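Local coordinates for protein deoxyhypusine hydroxylase (Homo sapiens, PDB 4D50) that hydroxylates the deoxyhypusine residue of translation initiation factor eIF-5A at a diiron centre, completing the formation of hypusine, at residues Q50-D53 with L59-E62; R182-L187 with L197-G202; A261-H266 with E276-A281. All blocks are in the same frame, centred on the assembly; numbering follows the deposited sequence.

Overall arrangement
The fold is mainly helical and has no strands, and each of the three contacts closes a short loop. Contact 1 comes first and holds the turn after helix 42-50 against helix 57-70. Contact 2 follows, pairing helices 177-190 and 193-201. Contact 3 comes last and packs helix 257-265 on helix 272-289. They stand in series, so none nests in or crosses another. Contacts 1 and 2 lie on opposite sides of the chain's centre, about 29 Å apart between centres. Contacts 1 and 3 come within about 5 Å at their nearest atoms. His61 of contact 1 binds an iron shared with His245, to which Ser277 of contact 3 is hydrogen-bonded.

Contact 1 of 3, residues Q50-D53 with L59-E62; sequences QAFD and LKHE. With FE (Fe (III) ion), chain D; PER (peroxide ion), chain E.
Phe52 sets its ring obliquely against the backbone carbonyl of Lys60, with CE1 3.2 Å from Lys60 O. The contact lies in the HEAT-repeat region, where the turn after helix 42-50 folds back on helix 57-70. Phe52 sits in a short 3-10 turn, Ala51 to Asp53, and Lys60 lies on helix 57-70. Phe52 CG stands anti to its own carbonyl carbon (chi1 -78°), and the ring reaches across to the neighbouring helix. It also touches Leu63, Ala64 and Leu67 of that helix.

Lys60 returns the overlap with its aliphatic part. Its CD lies 3.3 Å from Phe52 O, and its CG is 4.2 Å from Ala51 O. These are van der Waals contacts of methylenes with the carbonyls of the turn. The chain bends at chi3 (-72°), and NZ forms a salt bridge with Glu89. The charge of this buried residue thus has a carboxylate partner.

His61 takes no part in this packing; its ring serves the diiron site. Its ND1 is hydrogen-bonded to Leu58 O, which probably steadies the ring with NE2 turned to the iron. His245 and Glu246 bind the same iron, and two waters and the peroxide complete six ligands. His61 NE2 is 2.3 Å from the iron, and peroxide O2 is 2.2 Å from it. The other peroxide atom, O1, lies obliquely to the imidazole ring, 3.1 Å from His61 CD2.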
loop_
_atom_site.group_PDB
_atom_site.type_symbol
_atom_site.label_atom_id
_atom_site.label_comp_id
_atom_site.label_asym_id
_atom_site.label_seq_id
_atom_site.Cartn_x
_atom_site.Cartn_y
_atom_site.Cartn_z
ATOM N N GLN A 50 3.996 17.397 -5.640
ATOM C CA GLN A 50 3.053 18.394 -6.134
ATOM C C GLN A 50 1.623 17.856 -6.205
ATOM O O GLN A 50 0.681 18.581 -5.935
ATOM C CB GLN A 50 3.532 18.989 -7.469
ATOM C CG GLN A 50 2.740 20.190 -8.009
ATOM C CD GLN A 50 3.282 20.687 -9.361
ATOM O OE1 GLN A 50 4.466 20.680 -9.584
ATOM N NE2 GLN A 50 2.387 20.996 -10.300
ATOM N N ALA A 51 1.464 16.593 -6.533
ATOM C CA ALA A 51 0.103 15.982 -6.600
ATOM C C ALA A 51 -0.642 15.817 -5.292
ATOM O O ALA A 51 -1.855 15.480 -5.320
ATOM C CB ALA A 51 0.174 14.662 -7.351
ATOM N N PHE A 52 -0.018 16.022 -4.127
ATOM C CA PHE A 52 -0.786 15.998 -2.867
ATOM C C PHE A 52 -1.934 17.043 -2.765
ATOM O O PHE A 52 -2.677 17.038 -1.756
ATOM C CB PHE A 52 0.132 16.071 -1.636
ATOM C CG PHE A 52 0.794 14.747 -1.304
ATOM C CD1 PHE A 52 0.052 13.661 -0.797
ATOM C CD2 PHE A 52 2.148 14.562 -1.527
ATOM C CE1 PHE A 52 0.698 12.445 -0.530
ATOM C CE2 PHE A 52 2.807 13.355 -1.214
ATOM C CZ PHE A 52 2.067 12.286 -0.710
ATOM N N ASP A 53 -2.002 17.927 -3.769
ATOM C CA ASP A 53 -3.030 18.982 -3.923
ATOM C C ASP A 53 -4.381 18.357 -4.241
ATOM O O ASP A 53 -5.415 18.857 -3.841
ATOM C CB ASP A 53 -2.647 19.951 -5.067
ATOM C CG ASP A 53 -3.286 21.366 -4.917
ATOM O OD1 ASP A 53 -4.096 21.579 -3.972
ATOM O OD2 ASP A 53 -2.957 22.280 -5.743
ATOM N N LEU A 59 -5.716 8.599 -5.041
ATOM C CA LEU A 59 -4.475 9.011 -5.697
ATOM C C LEU A 59 -3.459 9.473 -4.654
ATOM O O LEU A 59 -2.324 9.055 -4.668
ATOM C CB LEU A 59 -4.746 10.091 -6.750
ATOM C CG LEU A 59 -3.489 10.516 -7.508
ATOM C CD1 LEU A 59 -2.808 9.440 -8.318
ATOM C CD2 LEU A 59 -3.909 11.706 -8.432
ATOM N N LYS A 60 -3.876 10.311 -3.698
ATOM C CA LYS A 60 -2.928 10.886 -2.740
ATOM C C LYS A 60 -2.202 9.847 -1.874
ATOM O O LYS A 60 -1.011 9.957 -1.610
ATOM C CB LYS A 60 -3.611 11.879 -1.833
ATOM C CG LYS A 60 -3.950 13.215 -2.481
ATOM C CD LYS A 60 -4.450 14.227 -1.446
ATOM C CE LYS A 60 -5.827 13.887 -0.953
ATOM N NZ LYS A 60 -6.457 14.944 -0.133
ATOM N N HIS A 61 -2.912 8.830 -1.482
ATOM C CA HIS A 61 -2.314 7.765 -0.687
ATOM C C HIS A 61 -1.366 6.909 -1.523
ATOM O O HIS A 61 -0.325 6.459 -1.003
ATOM C CB HIS A 61 -3.392 7.009 0.078
ATOM C CG HIS A 61 -3.679 5.642 -0.458
ATOM N ND1 HIS A 61 -4.178 5.424 -1.721
ATOM C CD2 HIS A 61 -3.469 4.424 0.102
ATOM C CE1 HIS A 61 -4.349 4.108 -1.884
ATOM N NE2 HIS A 61 -3.882 3.485 -0.801
ATOM N N GLU A 62 -1.616 6.783 -2.828
ATOM C CA GLU A 62 -0.664 6.070 -3.738
ATOM C C GLU A 62 0.663 6.902 -3.890
ATOM O O GLU A 62 1.786 6.368 -4.012
ATOM C CB GLU A 62 -1.311 5.852 -5.071
ATOM C CG GLU A 62 -1.042 4.527 -5.759
ATOM C CD GLU A 62 -1.800 3.391 -5.093
ATOM O OE1 GLU A 62 -3.026 3.489 -4.887
ATOM O OE2 GLU A 62 -1.109 2.457 -4.659
HETATM FE FE FE D . -4.512 1.351 -0.102
HETATM O O1 PER E . -4.365 2.502 2.414
HETATM O O2 PER E . -5.608 1.956 1.684
HETATM O O HOH W 1 -2.466 0.857 1.012
HETATM O O HOH W 2 -3.472 0.571 -1.826
#

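Contact 2 of 3, residues R182-L187 with L197-G202; sequences RAMFAL and LALAEG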
loop_
_atom_site.group_PDB
_atom_site.type_symbol
_atom_site.label_atom_id
_atom_site.label_comp_id
_atom_site.label_asym_id
_atom_site.label_seq_id
_atom_site.Cartn_x
_atom_site.Cartn_y
_atom_site.Cartn_z
ATOM N N ARG A 182 4.269 -9.738 11.000
ATOM C CA ARG A 182 5.373 -10.594 10.550
ATOM C C ARG A 182 4.858 -11.976 10.046
ATOM O O ARG A 182 5.371 -12.546 9.096
ATOM C CB ARG A 182 6.375 -10.784 11.750
ATOM C CG ARG A 182 7.131 -9.537 12.089
ATOM C CD ARG A 182 8.435 -9.803 12.843
ATOM N NE ARG A 182 9.345 -10.647 12.096
ATOM C CZ ARG A 182 10.454 -11.157 12.628
ATOM N NH1 ARG A 182 10.744 -10.908 13.907
ATOM N NH2 ARG A 182 11.203 -11.963 11.918
ATOM N N ALA A 183 3.829 -12.481 10.702
ATOM C CA ALA A 183 3.255 -13.795 10.405
ATOM C C ALA A 183 2.484 -13.648 9.080
ATOM O O ALA A 183 2.540 -14.525 8.254
ATOM C CB ALA A 183 2.311 -14.180 11.504
ATOM N N MET A 184 1.943 -12.486 8.855
ATOM C CA MET A 184 1.172 -12.161 7.633
ATOM C C MET A 184 2.137 -12.202 6.414
ATOM O O MET A 184 1.844 -12.838 5.398
ATOM C CB MET A 184 0.509 -10.774 7.701
ATOM C CG MET A 184 -0.546 -10.548 6.633
ATOM S SD MET A 184 -0.983 -8.763 6.623
ATOM C CE MET A 184 -1.755 -8.546 8.185
ATOM N N PHE A 185 3.301 -11.555 6.514
ATOM C CA PHE A 185 4.256 -11.577 5.426
ATOM C C PHE A 185 4.873 -12.913 5.258
ATOM O O PHE A 185 5.126 -13.324 4.103
ATOM C CB PHE A 185 5.293 -10.441 5.541
ATOM C CG PHE A 185 4.664 -9.127 5.347
ATOM C CD1 PHE A 185 4.168 -8.771 4.096
ATOM C CD2 PHE A 185 4.481 -8.274 6.420
ATOM C CE1 PHE A 185 3.483 -7.584 3.916
ATOM C CE2 PHE A 185 3.721 -7.122 6.227
ATOM C CZ PHE A 185 3.200 -6.842 4.996
ATOM N N ALA A 186 5.096 -13.668 6.356
ATOM C CA ALA A 186 5.560 -15.067 6.201
ATOM C C ALA A 186 4.556 -15.971 5.493
ATOM O O ALA A 186 4.947 -16.816 4.710
ATOM C CB ALA A 186 5.901 -15.676 7.550
ATOM N N LEU A 187 3.302 -15.699 5.674
ATOM C CA LEU A 187 2.186 -16.485 5.018
ATOM C C LEU A 187 2.211 -16.222 3.545
ATOM O O LEU A 187 2.139 -17.125 2.773
ATOM C CB LEU A 187 0.863 -16.171 5.655
ATOM C CG LEU A 187 0.601 -16.919 6.962
ATOM C CD1 LEU A 187 -0.493 -16.244 7.764
ATOM C CD2 LEU A 187 0.316 -18.359 6.720
ATOM N N LEU A 197 -5.917 -19.007 2.186
ATOM C CA LEU A 197 -7.080 -19.045 3.042
ATOM C C LEU A 197 -6.841 -18.686 4.475
ATOM O O LEU A 197 -7.755 -18.210 5.165
ATOM C CB LEU A 197 -7.720 -20.442 2.888
ATOM C CG LEU A 197 -8.013 -20.936 1.491
ATOM C CD1 LEU A 197 -8.406 -22.392 1.623
ATOM C CD2 LEU A 197 -9.172 -20.142 0.886
ATOM N N ALA A 198 -5.652 -19.012 5.030
ATOM C CA ALA A 198 -5.313 -18.566 6.335
ATOM C C ALA A 198 -5.274 -16.985 6.389
ATOM O O ALA A 198 -5.862 -16.375 7.235
ATOM C CB ALA A 198 -4.010 -19.152 6.766
ATOM N N LEU A 199 -4.655 -16.405 5.376
ATOM C CA LEU A 199 -4.613 -14.949 5.219
ATOM C C LEU A 199 -6.059 -14.411 5.206
ATOM O O LEU A 199 -6.401 -13.456 5.927
ATOM C CB LEU A 199 -3.819 -14.575 3.976
ATOM C CG LEU A 199 -2.312 -14.555 4.226
ATOM C CD1 LEU A 199 -1.590 -14.511 2.903
ATOM C CD2 LEU A 199 -1.800 -13.364 5.056
ATOM N N ALA A 200 -6.917 -15.084 4.432
ATOM C CA ALA A 200 -8.258 -14.546 4.140
ATOM C C ALA A 200 -9.089 -14.520 5.416
ATOM O O ALA A 200 -9.960 -13.677 5.513
ATOM C CB ALA A 200 -8.963 -15.286 3.043
ATOM N N GLU A 201 -8.810 -15.419 6.352
ATOM C CA GLU A 201 -9.442 -15.375 7.699
ATOM C C GLU A 201 -9.144 -14.078 8.370
ATOM O O GLU A 201 -9.935 -13.608 9.172
ATOM C CB GLU A 201 -9.035 -16.547 8.576
ATOM C CG GLU A 201 -9.450 -17.903 8.027
ATOM C CD GLU A 201 -9.015 -19.076 8.936
ATOM O OE1 GLU A 201 -9.404 -19.108 10.096
ATOM O OE2 GLU A 201 -8.322 -19.969 8.463
ATOM N N GLY A 202 -7.989 -13.437 8.073
ATOM C CA GLY A 202 -7.757 -12.149 8.681
ATOM C C GLY A 202 -8.674 -11.024 8.236
ATOM O O GLY A 202 -8.705 -9.954 8.852
#
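Met184, Leu187, Ala198 and Leu199 meet with no ring or other flat group between them. The one ring of the two segments, Phe185, points away and packs on Glu213 and Val217 of helix 208-221. The contact is the helix pair of a HEAT-like repeat. The axes of segments 182-187 and 197-201 come within 10.2 Å and run roughly antiparallel, at 149°.

Leu199 fills the middle. With chi1 at -83°, its CG lies beside its backbone N, and the branched end comes to helix 177-190. The CD2 methyl presses on Met184 CG at 3.5 Å, which is tight for two carbons. The two side chains lie roughly perpendicular. Leu187 instead runs alongside Leu199 and counter to it, with Leu187 CB 3.8 Å from Leu199 CG. Leu187 CD2 also reaches Ala198 CB, more loosely at 4.4 Å. Cutting Leu199 back to an alanine is likely to open a gap beside Met184 CG and Leu187 CB and leave the methionine freer to turn.

Met184 also touches Leu170 of helix 163-171 and Val214 of helix 208-221. All four touching residues are buried, and every side-chain contact between the two segments is apolar, so the pairing rests on shape and the exclusion of water.

Contact 3 of 3, residues A261-H266 with E276-A281; sequences AALQAH and ESCEVA. With GAI (guanidine), chain F.
Apolar packing carries most of this contact, and Leu263 and Cys278 are at its centre. The CA atoms of these two residues are only 5.2 Å apart, so the helices meet closely here. Leu263 divides its two methyls between two residues one turn apart. Its CD2 lies 3.9 Å from Cys278 SG, and its CD1 lies 3.8 Å from Ala281 CB. The sulfur of Cys278 also reaches His266, 3.8 Å from its CB.

Backbone atoms form a second group. Cys278 CB rests 3.5 Å from Leu263 O. The same oxygen accepts the amide of His266 at the last turn of helix 257-265, with His266 N 3.1 Å from Leu263 O. The small cysteine thus fits against the C-terminal end of that helix.

A ligand contact lies on another side of helix 272-289. Guanidine N3 gives a weak hydrogen bond to Glu279 O, at 3.3 Å and an N-H...O angle of 131°. The guanidine is also hydrogen-bonded to Asp283 OD1.

This pairing joins the HEAT-like repeat containing residues 261-266 to helix 272-289. Ser277 OG is hydrogen-bonded to His245 ND1, so helix 272-289 supplies a second-shell partner to an iron ligand. Glu276 forms a salt bridge with Arg272 and a hydrogen bond with Ser56, and it touches Leu26 of helix 26-39 and Leu58 of helix 57-70. Leu263 packs on Ala248 of helix 241-254, and Ala262 touches Ala231 of helix 227-235.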
loop_
_atom_site.group_PDB
_atom_site.type_symbol
_atom_site.label_atom_id
_atom_site.label_comp_id
_atom_site.label_asym_id
_atom_site.label_seq_id
_atom_site.Cartn_x
_atom_site.Cartn_y
_atom_site.Cartn_z
ATOM N N ALA A 261 -15.935 -9.266 -12.714
ATOM C CA ALA A 261 -17.369 -9.085 -12.462
ATOM C C ALA A 261 -17.647 -8.393 -11.139
ATOM O O ALA A 261 -18.528 -7.540 -11.060
ATOM C CB ALA A 261 -18.111 -10.422 -12.531
ATOM N N ALA A 262 -16.902 -8.738 -10.075
ATOM C CA ALA A 262 -17.102 -8.069 -8.765
ATOM C C ALA A 262 -16.754 -6.595 -8.800
ATOM O O ALA A 262 -17.415 -5.775 -8.189
ATOM C CB ALA A 262 -16.316 -8.789 -7.649
ATOM N N LEU A 263 -15.670 -6.251 -9.471
ATOM C CA LEU A 263 -15.274 -4.867 -9.600
ATOM C C LEU A 263 -16.368 -4.080 -10.394
ATOM O O LEU A 263 -16.676 -2.950 -10.065
ATOM C CB LEU A 263 -13.960 -4.766 -10.351
ATOM C CG LEU A 263 -12.764 -5.391 -9.620
ATOM C CD1 LEU A 263 -11.577 -5.663 -10.506
ATOM C CD2 LEU A 263 -12.437 -4.420 -8.531
ATOM N N GLN A 264 -16.894 -4.655 -11.465
ATOM C CA GLN A 264 -17.925 -3.917 -12.242
ATOM C C GLN A 264 -19.114 -3.706 -11.339
ATOM O O GLN A 264 -19.779 -2.685 -11.414
ATOM C CB GLN A 264 -18.335 -4.696 -13.499
ATOM C CG GLN A 264 -19.505 -4.143 -14.319
ATOM C CD GLN A 264 -19.220 -2.758 -14.806
ATOM O OE1 GLN A 264 -20.145 -1.946 -15.011
ATOM N NE2 GLN A 264 -17.950 -2.451 -15.010
ATOM N N ALA A 265 -19.440 -4.703 -10.523
ATOM C CA ALA A 265 -20.580 -4.592 -9.618
ATOM C C ALA A 265 -20.480 -3.380 -8.724
ATOM O O ALA A 265 -21.483 -2.839 -8.291
ATOM C CB ALA A 265 -20.754 -5.863 -8.775
ATOM N N HIS A 266 -19.259 -2.950 -8.394
ATOM C CA HIS A 266 -19.083 -1.872 -7.411
ATOM C C HIS A 266 -18.597 -0.589 -8.088
ATOM O O HIS A 266 -18.265 0.377 -7.415
ATOM C CB HIS A 266 -18.129 -2.369 -6.264
ATOM C CG HIS A 266 -18.740 -3.457 -5.462
ATOM N ND1 HIS A 266 -19.619 -3.220 -4.431
ATOM C CD2 HIS A 266 -18.753 -4.804 -5.651
ATOM C CE1 HIS A 266 -20.147 -4.355 -4.020
ATOM N NE2 HIS A 266 -19.598 -5.336 -4.694
ATOM N N GLU A 276 -13.190 4.488 -7.392
ATOM C CA GLU A 276 -11.976 4.753 -8.163
ATOM C C GLU A 276 -11.061 3.582 -8.219
ATOM O O GLU A 276 -10.433 3.361 -9.270
ATOM C CB GLU A 276 -11.260 5.951 -7.572
ATOM C CG GLU A 276 -11.983 7.226 -7.848
ATOM C CD GLU A 276 -11.287 8.467 -7.274
ATOM O OE1 GLU A 276 -10.257 8.424 -6.509
ATOM O OE2 GLU A 276 -11.837 9.552 -7.639
ATOM N N SER A 277 -11.003 2.802 -7.145
ATOM C CA SER A 277 -10.222 1.542 -7.220
ATOM C C SER A 277 -10.765 0.605 -8.278
ATOM O O SER A 277 -9.995 0.019 -9.060
ATOM C CB SER A 277 -10.069 0.775 -5.885
ATOM O OG SER A 277 -9.247 1.555 -5.065
ATOM N N CYS A 278 -12.119 0.486 -8.357
ATOM C CA CYS A 278 -12.714 -0.394 -9.363
ATOM C C CYS A 278 -12.472 0.076 -10.819
ATOM O O CYS A 278 -12.149 -0.724 -11.711
ATOM C CB CYS A 278 -14.237 -0.571 -9.070
ATOM S SG CYS A 278 -14.668 -1.402 -7.580
ATOM N N GLU A 279 -12.618 1.375 -11.045
ATOM C CA GLU A 279 -12.242 2.056 -12.284
ATOM C C GLU A 279 -10.848 1.817 -12.806
ATOM O O GLU A 279 -10.661 1.356 -13.936
ATOM C CB GLU A 279 -12.462 3.567 -12.134
ATOM C CG GLU A 279 -11.999 4.389 -13.377
ATOM C CD GLU A 279 -12.101 5.897 -13.211
ATOM O OE1 GLU A 279 -12.674 6.384 -12.229
ATOM O OE2 GLU A 279 -11.565 6.630 -14.067
ATOM N N VAL A 280 -9.867 2.079 -11.957
ATOM C CA VAL A 280 -8.496 1.867 -12.274
ATOM C C VAL A 280 -8.238 0.381 -12.574
ATOM O O VAL A 280 -7.557 0.077 -13.563
ATOM C CB VAL A 280 -7.582 2.432 -11.155
ATOM C CG1 VAL A 280 -6.126 2.055 -11.373
ATOM C CG2 VAL A 280 -7.732 3.959 -11.134
ATOM N N ALA A 281 -8.795 -0.527 -11.764
ATOM C CA ALA A 281 -8.575 -1.977 -11.944
ATOM C C ALA A 281 -9.143 -2.434 -13.300
ATOM O O ALA A 281 -8.431 -3.133 -14.076
ATOM C CB ALA A 281 -9.177 -2.788 -10.794
HETATM C C GAI F . -13.641 0.495 -16.838
HETATM N N1 GAI F . -12.794 0.116 -17.707
HETATM N N2 GAI F . -14.859 0.019 -16.924
HETATM N N3 GAI F . -13.352 1.314 -15.826
#